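Local coordinates for sulfur carrier protein ThiS adenylyltransferase (Escherichia coli, PDB 1ZUD), which catalyses the ATP-dependent adenylation of the C-terminal glycine carboxylate of the sulfur carrier protein ThiS, a step in thiamine diphosphate biosynthesis, at residues Leu219-Gly224 with Gln228-Ala233; Leu146-Ala151 with Gln157-Thr162. All blocks are in the same frame, centred on the assembly; numbering follows the deposited sequence.

Contacts 1 and 2 are two antiparallel hairpins that follow one another along the chain and lie side by side in the same mixed sheet, strand 218-223 of the first neighbouring strand 155-161 of the second. Contact 2 is wholly buried near the middle of the chain, beside the parallel strands; its centre lies about 12 Å from that of contact 1, which is at the edge of the sheet within this chain and only partly buried. The seam is made by Arg220 N with Leu158 O, probably a hydrogen bond, and by Leu219 on Met159. Contact 1 has an aromatic stack that meets the second subunit. Both reach ThiS, the mainly aliphatic contact 2 through neutral polar side chains, contact 1 through an arginine salt bridge and apolar packing.

Contact 1: residues Leu219-Gly224 with Gln228-Ala233; sequences LRLFDG and QWRSLA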
# COMPACT_ATOMS: atom_id res chain seq x y z
N LEU C 219 13.53 2.68 -7.21
CA LEU C 219 13.39 2.62 -5.77
C LEU C 219 12.13 3.45 -5.44
O LEU C 219 12.01 4.60 -5.87
CB LEU C 219 14.64 3.21 -5.07
CG LEU C 219 14.50 3.39 -3.56
CD1 LEU C 219 14.39 1.99 -2.91
CD2 LEU C 219 15.70 4.18 -2.99
N ARG C 220 11.15 2.83 -4.77
CA ARG C 220 9.91 3.51 -4.41
C ARG C 220 9.94 3.79 -2.90
O ARG C 220 10.14 2.90 -2.10
CB ARG C 220 8.74 2.64 -4.85
CG ARG C 220 8.66 2.60 -6.38
CD ARG C 220 7.99 1.34 -6.92
NE ARG C 220 6.61 1.21 -6.43
CZ ARG C 220 5.84 0.14 -6.65
NH1 ARG C 220 6.29 -0.90 -7.36
NH2 ARG C 220 4.62 0.10 -6.12
N LEU C 221 9.77 5.05 -2.53
CA LEU C 221 9.85 5.45 -1.12
C LEU C 221 8.49 5.98 -0.67
O LEU C 221 7.84 6.77 -1.37
CB LEU C 221 10.93 6.54 -0.91
CG LEU C 221 12.33 6.20 -1.51
CD1 LEU C 221 13.27 7.44 -1.37
CD2 LEU C 221 12.98 5.03 -0.81
N PHE C 222 8.07 5.53 0.49
CA PHE C 222 6.75 5.95 1.00
C PHE C 222 6.92 6.69 2.33
O PHE C 222 7.61 6.21 3.22
CB PHE C 222 5.88 4.67 1.18
CG PHE C 222 4.49 4.95 1.76
CD1 PHE C 222 3.69 5.95 1.23
CD2 PHE C 222 4.00 4.20 2.82
CE1 PHE C 222 2.40 6.22 1.71
CE2 PHE C 222 2.69 4.44 3.34
CZ PHE C 222 1.90 5.44 2.79
N ASP C 223 6.29 7.86 2.47
CA ASP C 223 6.27 8.55 3.77
C ASP C 223 4.74 8.44 4.18
O ASP C 223 3.91 9.15 3.65
CB ASP C 223 6.66 10.03 3.63
CG ASP C 223 6.56 10.81 4.95
OD1 ASP C 223 5.80 10.40 5.89
OD2 ASP C 223 7.22 11.87 5.04
N GLY C 224 4.43 7.56 5.14
CA GLY C 224 3.05 7.34 5.57
C GLY C 224 2.44 8.49 6.34
O GLY C 224 1.23 8.51 6.55
N GLN C 228 2.90 10.61 0.95
CA GLN C 228 3.53 10.82 -0.37
C GLN C 228 4.46 9.68 -0.79
O GLN C 228 5.06 9.06 0.05
CB GLN C 228 4.35 12.10 -0.32
CG GLN C 228 3.50 13.35 -0.08
CD GLN C 228 4.32 14.64 -0.22
OE1 GLN C 228 5.28 14.88 0.52
NE2 GLN C 228 3.94 15.47 -1.19
N TRP C 229 4.56 9.43 -2.10
CA TRP C 229 5.43 8.42 -2.66
C TRP C 229 6.42 9.13 -3.62
O TRP C 229 6.07 10.16 -4.19
CB TRP C 229 4.66 7.44 -3.56
CG TRP C 229 3.89 6.45 -2.78
CD1 TRP C 229 2.61 6.58 -2.34
CD2 TRP C 229 4.32 5.15 -2.40
NE1 TRP C 229 2.20 5.43 -1.73
CE2 TRP C 229 3.25 4.53 -1.75
CE3 TRP C 229 5.53 4.45 -2.55
CZ2 TRP C 229 3.33 3.22 -1.23
CZ3 TRP C 229 5.61 3.15 -2.04
CH2 TRP C 229 4.49 2.55 -1.38
N ARG C 230 7.62 8.62 -3.75
CA ARG C 230 8.52 9.16 -4.80
C ARG C 230 9.19 7.95 -5.40
O ARG C 230 9.34 6.94 -4.72
CB ARG C 230 9.51 10.17 -4.24
CG ARG C 230 10.51 9.67 -3.34
CD ARG C 230 10.72 10.74 -2.27
NE ARG C 230 10.87 12.04 -2.90
CZ ARG C 230 10.92 13.20 -2.26
NH1 ARG C 230 10.81 13.27 -0.94
NH2 ARG C 230 11.10 14.30 -2.97
N SER C 231 9.55 8.03 -6.69
CA SER C 231 10.19 6.94 -7.41
C SER C 231 11.52 7.44 -7.88
O SER C 231 11.59 8.49 -8.53
CB SER C 231 9.35 6.53 -8.64
OG SER C 231 8.19 5.80 -8.24
N LEU C 232 12.58 6.69 -7.58
CA LEU C 232 13.94 7.10 -7.99
C LEU C 232 14.51 6.02 -8.90
O LEU C 232 14.34 4.83 -8.63
CB LEU C 232 14.83 7.26 -6.74
CG LEU C 232 14.21 8.20 -5.70
CD1 LEU C 232 15.04 8.13 -4.40
CD2 LEU C 232 14.19 9.68 -6.27
N ALA C 233 15.17 6.43 -9.98
CA ALA C 233 15.74 5.45 -10.90
C ALA C 233 17.01 4.92 -10.27
O ALA C 233 17.89 5.73 -9.90
CB ALA C 233 16.08 6.15 -12.28
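The ring of Phe222 lies against one face of the Trp229 indole in an offset stack, its centroid 4.5 Å from that of the five-membered ring and the planes 22° apart. Phe222 CB sits almost squarely above the six-membered ring, 3.5 Å from its centroid, a CH-pi contact. With CG turned beside its backbone N (chi1 -77°), Trp229 swings the indole across to the neighbouring strand. A serine in its place would probably leave Phe222 without its stacking partner and abolish the Trp229–Trp229 stack between the two subunits. On the other face of the sheet Leu221 CD1 meets Leu232 CD1 at 3.6 Å, the two side chains set roughly perpendicular, and Leu221 CB rests near the aliphatic part of Arg230. Six backbone hydrogen bonds tie the strands. At the polar margin, Arg230 reaches Asp7 of the ThiS chain in a salt bridge, Arg220 pairs with Glu204, and Asp223 OD1 accepts hydrogen bonds from the turn amides of Lys225 and Ser226. The whole is a regular antiparallel beta hairpin at the sheet edge, its aromatic face packed on helix 191-210 and meeting the second subunit, its leucine face packing on ThiS.

Contact 2: residues Leu146-Ala151 with Gln157-Thr162; sequences LITASA and QLMVLT
Thr148 and Met159 run alongside each other from neighbouring strands, with Thr148 CG2 3.6 Å from Met159 CE. The threonine holds OG1 anti to its own N (chi1 178°), which gives the methyl to the methionine and the hydroxyl to Asp124 on the adjoining parallel strand. Along the same face, Ser150 OG stands 3.4 Å from Gln157 CB, although both polar ends bond elsewhere. The opposite face is aliphatic: Ile147 flanks Val160, with Ile147 CG1 4.1 Å from Val160 CG1. It also flanks Leu158, and Leu158 CD1 leans over Ala149 CB at 3.8 Å. Helix 191-210 packs over this layer. The strands come to 4.2 Å between Ala149 CA and Leu158 CA, probably because the alanine is small. Six backbone hydrogen bonds join the pair. Ser150 OG bonds to Ile63 O of the ThiS chain, while Gln157 OE1 accepts from Ile63 N and NE2 donates to Gln61 O, both of the ThiS chain, fixing the rotation of the amide. The hairpin thus presents aliphatic groups to the helix and, at one end of its other face, polar groups that read the backbone of the ThiS tail, consistent with positioning it for adenylation.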
# COMPACT_ATOMS: atom_id res chain seq x y z
N LEU C 146 14.46 -10.47 -7.68
CA LEU C 146 14.35 -10.22 -6.25
C LEU C 146 13.45 -8.98 -5.99
O LEU C 146 13.65 -7.89 -6.56
CB LEU C 146 15.77 -10.02 -5.62
CG LEU C 146 15.86 -9.52 -4.16
CD1 LEU C 146 15.21 -10.54 -3.23
CD2 LEU C 146 17.30 -9.30 -3.74
N ILE C 147 12.42 -9.16 -5.16
CA ILE C 147 11.54 -8.04 -4.83
C ILE C 147 11.79 -7.78 -3.37
O ILE C 147 11.50 -8.60 -2.51
CB ILE C 147 10.04 -8.40 -5.11
CG1 ILE C 147 9.87 -8.70 -6.60
CG2 ILE C 147 9.12 -7.24 -4.70
CD1 ILE C 147 8.53 -9.36 -7.02
N THR C 148 12.31 -6.60 -3.07
CA THR C 148 12.67 -6.32 -1.70
C THR C 148 11.98 -5.11 -1.14
O THR C 148 11.78 -4.14 -1.84
CB THR C 148 14.26 -6.13 -1.56
OG1 THR C 148 14.59 -5.82 -0.20
CG2 THR C 148 14.76 -4.96 -2.46
N ALA C 149 11.66 -5.16 0.14
CA ALA C 149 10.99 -4.00 0.77
C ALA C 149 11.37 -3.90 2.23
O ALA C 149 11.86 -4.84 2.79
CB ALA C 149 9.45 -4.11 0.61
N SER C 150 11.16 -2.73 2.83
CA SER C 150 11.47 -2.53 4.23
C SER C 150 10.52 -1.43 4.75
O SER C 150 9.86 -0.69 3.96
CB SER C 150 12.93 -2.07 4.38
OG SER C 150 13.14 -0.89 3.63
N ALA C 151 10.41 -1.34 6.07
CA ALA C 151 9.58 -0.29 6.65
C ALA C 151 9.99 -0.10 8.09
O ALA C 151 10.42 -1.05 8.71
CB ALA C 151 8.07 -0.70 6.56
N GLN C 157 10.33 1.41 1.90
CA GLN C 157 11.19 1.39 0.72
C GLN C 157 10.89 0.12 -0.03
O GLN C 157 10.74 -0.92 0.58
CB GLN C 157 12.69 1.43 1.12
CG GLN C 157 13.01 2.66 2.00
CD GLN C 157 14.51 2.81 2.40
OE1 GLN C 157 15.24 1.83 2.41
NE2 GLN C 157 14.91 4.03 2.77
N LEU C 158 10.83 0.18 -1.37
CA LEU C 158 10.57 -1.01 -2.16
C LEU C 158 11.35 -0.94 -3.52
O LEU C 158 11.46 0.14 -4.10
CB LEU C 158 9.07 -1.07 -2.45
CG LEU C 158 8.58 -2.00 -3.55
CD1 LEU C 158 8.73 -3.42 -3.08
CD2 LEU C 158 7.10 -1.68 -3.87
N MET C 159 11.88 -2.07 -4.00
CA MET C 159 12.55 -2.11 -5.31
C MET C 159 12.35 -3.48 -5.90
O MET C 159 12.41 -4.50 -5.17
CB MET C 159 14.08 -1.98 -5.22
CG MET C 159 14.64 -1.09 -4.24
SD MET C 159 16.43 -1.35 -4.40
CE MET C 159 16.75 -1.93 -2.81
N VAL C 160 12.18 -3.53 -7.23
CA VAL C 160 12.08 -4.80 -7.97
C VAL C 160 13.40 -4.93 -8.79
O VAL C 160 13.69 -4.08 -9.66
CB VAL C 160 10.91 -4.82 -8.95
CG1 VAL C 160 10.92 -6.18 -9.67
CG2 VAL C 160 9.55 -4.60 -8.19
N LEU C 161 14.21 -5.94 -8.48
CA LEU C 161 15.51 -6.09 -9.17
C LEU C 161 15.46 -7.37 -9.98
O LEU C 161 15.21 -8.48 -9.46
CB LEU C 161 16.64 -6.17 -8.16
CG LEU C 161 16.65 -5.16 -7.06
CD1 LEU C 161 17.56 -5.64 -5.92
CD2 LEU C 161 17.09 -3.85 -7.62
N THR C 162 15.64 -7.22 -11.29
CA THR C 162 15.56 -8.40 -12.15
C THR C 162 16.78 -8.53 -13.06
O THR C 162 17.41 -7.54 -13.36
CB THR C 162 14.32 -8.34 -13.10
OG1 THR C 162 14.45 -7.19 -13.96
CG2 THR C 162 13.02 -8.17 -12.29